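Local coordinates for protein dnab-like replicative helicase (Bacillus phage SPP1, PDB 3BH0) that probably hydrolyses ATP to drive 5'-3' DNA unwinding, as the C-terminal ATPase domain of a DnaB-family replicative helicase of phage SPP1, at residues A[100-105]-A[160-165]; A[117-122]-A[143-148]. All coordinates share one frame; numbering follows the deposited sequence.

Contact 1 of 2, residues A[100-105]-A[160-165]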
ATOM      1  N   ASN A 100       5.079   1.481   8.788  1.00 41.38           N
ATOM      2  CA  ASN A 100       4.436   0.648   9.783  1.00 40.38           C
ATOM      3  C   ASN A 100       3.449  -0.265   9.069  1.00 39.67           C
ATOM      4  O   ASN A 100       2.416   0.182   8.571  1.00 39.24           O
ATOM      5  CB  ASN A 100       3.670   1.502  10.791  1.00 40.65           C
ATOM      6  CG  ASN A 100       4.532   2.006  11.946  1.00 41.33           C
ATOM      7  OD1 ASN A 100       5.745   1.813  11.974  1.00 42.99           O
ATOM      8  ND2 ASN A 100       3.885   2.655  12.914  1.00 39.77           N
ATOM      9  N   LEU A 101       3.774  -1.547   9.011  1.00 39.00           N
ATOM     10  CA  LEU A 101       2.903  -2.514   8.365  1.00 38.08           C
ATOM     11  C   LEU A 101       2.069  -3.237   9.402  1.00 37.29           C
ATOM     12  O   LEU A 101       2.602  -3.937  10.265  1.00 37.90           O
ATOM     13  CB  LEU A 101       3.704  -3.501   7.523  1.00 37.42           C
ATOM     14  CG  LEU A 101       2.978  -4.784   7.108  1.00 38.51           C
ATOM     15  CD1 LEU A 101       1.736  -4.544   6.211  1.00 36.13           C
ATOM     16  CD2 LEU A 101       3.970  -5.758   6.455  1.00 38.60           C
ATOM     17  N   HIS A 102       0.759  -3.045   9.316  1.00 36.19           N
ATOM     18  CA  HIS A 102      -0.163  -3.715  10.199  1.00 35.53           C
ATOM     19  C   HIS A 102      -0.744  -4.908   9.453  1.00 35.51           C
ATOM     20  O   HIS A 102      -1.615  -4.769   8.588  1.00 34.73           O
ATOM     21  CB  HIS A 102      -1.221  -2.744  10.713  1.00 35.15           C
ATOM     22  CG  HIS A 102      -0.672  -1.719  11.654  1.00 35.62           C
ATOM     23  ND1 HIS A 102       0.031  -0.611  11.225  1.00 35.98           N
ATOM     24  CD2 HIS A 102      -0.690  -1.649  13.006  1.00 34.60           C
ATOM     25  CE1 HIS A 102       0.420   0.094  12.272  1.00 34.43           C
ATOM     26  NE2 HIS A 102      -0.009  -0.512  13.364  1.00 33.27           N
ATOM     27  N   SER A 103      -0.198  -6.084   9.766  1.00 35.72           N
ATOM     28  CA  SER A 103      -0.526  -7.285   9.026  1.00 35.62           C
ATOM     29  C   SER A 103      -1.381  -8.236   9.851  1.00 35.48           C
ATOM     30  O   SER A 103      -0.915  -8.918  10.753  1.00 34.98           O
ATOM     31  CB  SER A 103       0.738  -7.941   8.470  1.00 35.72           C
ATOM     32  OG  SER A 103       1.200  -8.971   9.290  1.00 37.40           O
ATOM     33  N   LEU A 104      -2.660  -8.239   9.513  1.00 35.64           N
ATOM     34  CA  LEU A 104      -3.682  -8.893  10.286  1.00 36.69           C
ATOM     35  C   LEU A 104      -3.909 -10.301   9.746  1.00 37.19           C
ATOM     36  O   LEU A 104      -4.425 -11.183  10.435  1.00 37.04           O
ATOM     37  CB  LEU A 104      -4.948  -8.050  10.204  1.00 36.41           C
ATOM     38  CG  LEU A 104      -4.824  -6.743  10.988  1.00 36.82           C
ATOM     39  CD1 LEU A 104      -5.052  -5.556  10.074  1.00 36.59           C
ATOM     40  CD2 LEU A 104      -5.861  -6.754  12.087  1.00 38.37           C
ATOM     41  N   GLU A 105      -3.484 -10.483   8.505  1.00 37.94           N
ATOM     42  CA  GLU A 105      -3.598 -11.730   7.788  1.00 39.46           C
ATOM     43  C   GLU A 105      -2.407 -12.653   8.120  1.00 38.86           C
ATOM     44  O   GLU A 105      -2.592 -13.835   8.380  1.00 38.86           O
ATOM     45  CB  GLU A 105      -3.665 -11.412   6.285  1.00 39.82           C
ATOM     46  CG  GLU A 105      -3.978 -12.586   5.398  1.00 44.89           C
ATOM     47  CD  GLU A 105      -5.464 -12.721   5.051  1.00 50.63           C
ATOM     48  OE1 GLU A 105      -6.251 -13.252   5.892  1.00 53.50           O
ATOM     49  OE2 GLU A 105      -5.831 -12.318   3.911  1.00 51.43           O
ATOM     50  N   ALA A 160      -3.526 -10.284  15.482  1.00 37.03           N
ATOM     51  CA  ALA A 160      -4.699 -10.673  14.700  1.00 37.14           C
ATOM     52  C   ALA A 160      -5.840  -9.647  14.813  1.00 37.17           C
ATOM     53  O   ALA A 160      -6.459  -9.303  13.799  1.00 37.48           O
ATOM     54  CB  ALA A 160      -5.174 -12.059  15.091  1.00 36.73           C
ATOM     55  N   GLY A 161      -6.093  -9.167  16.035  1.00 36.60           N
ATOM     56  CA  GLY A 161      -7.193  -8.249  16.322  1.00 36.39           C
ATOM     57  C   GLY A 161      -6.692  -6.843  16.584  1.00 36.44           C
ATOM     58  O   GLY A 161      -6.053  -6.588  17.606  1.00 36.89           O
ATOM     59  N   GLN A 162      -6.956  -5.939  15.642  1.00 35.65           N
ATOM     60  CA  GLN A 162      -6.499  -4.559  15.743  1.00 35.20           C
ATOM     61  C   GLN A 162      -7.618  -3.636  15.301  1.00 34.86           C
ATOM     62  O   GLN A 162      -8.187  -3.815  14.217  1.00 34.99           O
ATOM     63  CB  GLN A 162      -5.273  -4.289  14.864  1.00 35.17           C
ATOM     64  CG  GLN A 162      -4.074  -5.166  15.114  1.00 34.64           C
ATOM     65  CD  GLN A 162      -2.899  -4.772  14.250  1.00 34.98           C
ATOM     66  OE1 GLN A 162      -2.600  -3.600  14.108  1.00 36.61           O
ATOM     67  NE2 GLN A 162      -2.239  -5.754  13.648  1.00 37.15           N
ATOM     68  N   SER A 163      -7.938  -2.668  16.153  1.00 33.92           N
ATOM     69  CA  SER A 163      -8.898  -1.617  15.818  1.00 33.61           C
ATOM     70  C   SER A 163      -8.113  -0.456  15.213  1.00 33.02           C
ATOM     71  O   SER A 163      -6.873  -0.476  15.223  1.00 32.81           O
ATOM     72  CB  SER A 163      -9.611  -1.168  17.095  1.00 33.47           C
ATOM     73  OG  SER A 163      -8.644  -0.775  18.064  1.00 33.22           O
ATOM     74  N   VAL A 164      -8.807   0.554  14.699  1.00 32.81           N
ATOM     75  CA  VAL A 164      -8.121   1.798  14.301  1.00 33.37           C
ATOM     76  C   VAL A 164      -7.523   2.478  15.533  1.00 34.48           C
ATOM     77  O   VAL A 164      -6.452   3.073  15.472  1.00 35.00           O
ATOM     78  CB  VAL A 164      -9.042   2.790  13.557  1.00 32.70           C
ATOM     79  CG1 VAL A 164      -8.279   4.068  13.198  1.00 31.69           C
ATOM     80  CG2 VAL A 164      -9.583   2.155  12.311  1.00 32.03           C
ATOM     81  N   ASN A 165      -8.226   2.371  16.649  1.00 35.79           N
ATOM     82  CA  ASN A 165      -7.762   2.908  17.913  1.00 37.67           C
ATOM     83  C   ASN A 165      -6.404   2.331  18.274  1.00 37.41           C
ATOM     84  O   ASN A 165      -5.455   3.067  18.571  1.00 37.54           O
ATOM     85  CB  ASN A 165      -8.786   2.587  19.000  1.00 38.72           C
ATOM     86  CG  ASN A 165      -8.808   3.624  20.084  1.00 42.35           C
ATOM     87  OD1 ASN A 165      -7.929   3.644  20.964  1.00 47.30           O
ATOM     88  ND2 ASN A 165      -9.809   4.506  20.037  1.00 44.01           N
TER
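L104 and A160 bring their CA atoms to 4.9 Å of each other, where the chain leaving strand 98-103 passes the turn that links strand 154-157 to helix 164-176. These strands are parallel neighbours at one side of the P-loop NTPase (RecA-like) sheet, so the contact lies just past their C-terminal ends. Q162 and L104 share most of it. Q162 CG sits beside the backbone N (chi1 -57°) and the chain then runs extended, which brings the amide in against H102 and L104. NE2 donates to the carbonyls of F157 and K159, and this double grip fixes the rotation of the amide. OE1 is thereby turned to the edge of the H102 imidazole, lying in the ring plane 2.9 Å from CD2, a short C-H to oxygen approach; ring and amide planes are 54° apart. H102 itself stacks on F157. L104 lies over one face of the amide: its CG is 3.8 Å from Q162 NE2, and its CD2 is 3.8 Å from the Q162 methylene CB. S163 caps the following helix by bonding Y166 N through OG. L104 CD2 is modelled 3.1 Å from A160 O, so short that the methyl's exact placing is doubtful.

Contact 2 of 2, residues A[117-122]-A[143-148]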
ATOM      1  N   VAL A 117      12.731 -12.652  -0.265  1.00 45.74           N
ATOM      2  CA  VAL A 117      12.529 -13.184  -1.606  1.00 46.43           C
ATOM      3  C   VAL A 117      12.563 -12.088  -2.674  1.00 47.63           C
ATOM      4  O   VAL A 117      13.246 -12.235  -3.687  1.00 47.22           O
ATOM      5  CB  VAL A 117      11.214 -14.004  -1.682  1.00 46.12           C
ATOM      6  CG1 VAL A 117      10.765 -14.218  -3.122  1.00 45.75           C
ATOM      7  CG2 VAL A 117      11.381 -15.337  -0.960  1.00 45.64           C
ATOM      8  N   THR A 118      11.843 -10.988  -2.441  1.00 49.16           N
ATOM      9  CA  THR A 118      11.799  -9.884  -3.406  1.00 50.87           C
ATOM     10  C   THR A 118      13.127  -9.120  -3.526  1.00 52.29           C
ATOM     11  O   THR A 118      13.582  -8.821  -4.643  1.00 52.78           O
ATOM     12  CB  THR A 118      10.643  -8.887  -3.123  1.00 50.76           C
ATOM     13  OG1 THR A 118       9.439  -9.608  -2.824  1.00 50.48           O
ATOM     14  CG2 THR A 118      10.410  -7.993  -4.333  1.00 49.70           C
ATOM     15  N   ALA A 119      13.741  -8.806  -2.387  1.00 53.72           N
ATOM     16  CA  ALA A 119      14.966  -8.002  -2.366  1.00 55.28           C
ATOM     17  C   ALA A 119      16.136  -8.722  -3.046  1.00 56.45           C
ATOM     18  O   ALA A 119      16.797  -8.156  -3.922  1.00 56.64           O
ATOM     19  CB  ALA A 119      15.333  -7.607  -0.935  1.00 55.02           C
ATOM     20  N   GLY A 120      16.369  -9.974  -2.658  1.00 57.62           N
ATOM     21  CA  GLY A 120      17.523 -10.722  -3.137  1.00 58.98           C
ATOM     22  C   GLY A 120      17.346 -11.505  -4.425  1.00 59.83           C
ATOM     23  O   GLY A 120      18.265 -12.217  -4.833  1.00 60.35           O
ATOM     24  N   SER A 121      16.193 -11.367  -5.079  1.00 60.43           N
ATOM     25  CA  SER A 121      15.835 -12.221  -6.218  1.00 61.32           C
ATOM     26  C   SER A 121      16.114 -13.707  -5.943  1.00 61.85           C
ATOM     27  O   SER A 121      16.807 -14.386  -6.713  1.00 62.08           O
ATOM     28  CB  SER A 121      16.518 -11.761  -7.516  1.00 61.60           C
ATOM     29  OG  SER A 121      15.644 -10.979  -8.313  1.00 62.46           O
ATOM     30  N   ILE A 122      15.580 -14.199  -4.829  1.00 62.18           N
ATOM     31  CA  ILE A 122      15.643 -15.614  -4.507  1.00 62.53           C
ATOM     32  C   ILE A 122      14.282 -16.249  -4.818  1.00 63.11           C
ATOM     33  O   ILE A 122      13.259 -15.563  -4.817  1.00 63.41           O
ATOM     34  CB  ILE A 122      16.044 -15.847  -3.037  1.00 62.43           C
ATOM     35  CG1 ILE A 122      17.191 -14.907  -2.641  1.00 62.23           C
ATOM     36  CG2 ILE A 122      16.428 -17.311  -2.818  1.00 62.38           C
ATOM     37  CD1 ILE A 122      17.650 -15.033  -1.198  1.00 62.29           C
ATOM     38  N   SER A 143      22.130 -13.083   2.475  1.00 73.25           N
ATOM     39  CA  SER A 143      22.799 -12.220   3.448  1.00 72.79           C
ATOM     40  C   SER A 143      22.755 -10.757   2.999  1.00 72.47           C
ATOM     41  O   SER A 143      22.673  -9.851   3.830  1.00 72.17           O
ATOM     42  CB  SER A 143      24.241 -12.682   3.661  1.00 72.85           C
ATOM     43  OG  SER A 143      24.900 -11.861   4.608  1.00 73.30           O
ATOM     44  N   MET A 144      22.816 -10.542   1.682  1.00 72.29           N
ATOM     45  CA  MET A 144      22.584  -9.222   1.078  1.00 72.19           C
ATOM     46  C   MET A 144      21.154  -8.770   1.381  1.00 71.60           C
ATOM     47  O   MET A 144      20.941  -7.657   1.860  1.00 71.60           O
ATOM     48  CB  MET A 144      22.848  -9.266  -0.441  1.00 72.45           C
ATOM     49  CG  MET A 144      22.632  -7.947  -1.209  1.00 73.51           C
ATOM     50  SD  MET A 144      21.021  -7.778  -2.043  1.00 75.48           S
ATOM     51  CE  MET A 144      21.105  -9.072  -3.291  1.00 74.73           C
ATOM     52  N   ALA A 145      20.196  -9.663   1.115  1.00 70.93           N
ATOM     53  CA  ALA A 145      18.771  -9.438   1.376  1.00 70.11           C
ATOM     54  C   ALA A 145      18.456  -9.233   2.856  1.00 69.53           C
ATOM     55  O   ALA A 145      17.702  -8.331   3.199  1.00 69.66           O
ATOM     56  CB  ALA A 145      17.928 -10.581   0.801  1.00 70.12           C
ATOM     57  N   ILE A 146      19.023 -10.059   3.730  1.00 68.63           N
ATOM     58  CA  ILE A 146      18.807  -9.884   5.170  1.00 68.13           C
ATOM     59  C   ILE A 146      19.448  -8.594   5.680  1.00 67.75           C
ATOM     60  O   ILE A 146      18.987  -8.002   6.661  1.00 67.76           O
ATOM     61  CB  ILE A 146      19.269 -11.112   5.989  1.00 68.20           C
ATOM     62  CG1 ILE A 146      18.271 -12.257   5.788  1.00 67.93           C
ATOM     63  CG2 ILE A 146      19.423 -10.764   7.485  1.00 68.04           C
ATOM     64  CD1 ILE A 146      18.710 -13.585   6.350  1.00 68.75           C
ATOM     65  N   GLY A 147      20.499  -8.162   4.992  1.00 67.20           N
ATOM     66  CA  GLY A 147      21.196  -6.927   5.324  1.00 66.25           C
ATOM     67  C   GLY A 147      20.312  -5.741   5.047  1.00 65.42           C
ATOM     68  O   GLY A 147      20.220  -4.827   5.861  1.00 65.31           O
ATOM     69  N   GLU A 148      19.645  -5.777   3.902  1.00 65.01           N
ATOM     70  CA  GLU A 148      18.755  -4.693   3.486  1.00 64.88           C
ATOM     71  C   GLU A 148      17.497  -4.541   4.340  1.00 64.39           C
ATOM     72  O   GLU A 148      17.098  -3.407   4.650  1.00 64.71           O
ATOM     73  CB  GLU A 148      18.394  -4.820   2.011  1.00 64.93           C
ATOM     74  CG  GLU A 148      19.495  -4.312   1.125  1.00 66.37           C
ATOM     75  CD  GLU A 148      18.966  -3.668  -0.122  1.00 67.92           C
ATOM     76  OE1 GLU A 148      18.697  -4.423  -1.082  1.00 69.32           O
ATOM     77  OE2 GLU A 148      18.830  -2.419  -0.142  1.00 67.28           O
TER
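The flat group that A145 and M144 meet is the peptide joining A119 to G120; no aromatic ring takes part. The methyl CB of A145 sits above one face of this peptide, displaced toward the N-H side, 3.8 Å from G120 N. M144 CE approaches from the same face but well off to the carbonyl side, 4.4 Å from A119 O and tilted from the plane. M144 gets there by a bent route: CG is anti to the backbone N (chi1 180°), then the chain turns at chi2 and again at chi3, laying the terminal methyl 3.9 Å from G120 CA. With no side chain on G120, the two backbones come as near as 4.9 Å between G120 CA and A145 CA. Next to the glycine, the methyls of A119 and A145 touch, CB to CB at 4.3 Å, the one apolar side-chain pair across the contact.

The chain at 117-122 closes helix 108-119 with a Schellman motif. S121 takes positive phi (46°), and I122 N reaches back to V117 O at 3.3 Å. This end abuts the flank of helix 139-150; both helices belong to the all-helical excursion between strands 98-103 and 154-157 of the RecA-like core. The turn has further ties to the second helix: S121 O accepts a hydrogen bond from K141 NZ, and I122 packs on L142 as well as on I127 of helix 124-128. I116, one turn back from G120, also touches A145. On helix 139-150, E148 OE1 makes a long, weak ion pair with K90 NZ.

Overall arrangement
Contact 2 lies within the long helical excursion between parallel strands 98-103 and 154-157, where it pairs two of the helices; contact 1 lies at the C-terminal ends of the two strands. Contact 1 brings together the chain just leaving the first strand and the chain just past the second. Their centres are 25 Å apart and their nearest atoms about 11 Å, so they do not touch. The centre of contact 1 is about 14 Å from the centre of the chain, that of contact 2 about 20 Å. In contact 1 the side chain of S103 is near, without touching, the probable Walker A loop (A75, G80, K81, T82), consistent with a place beside the ATP site.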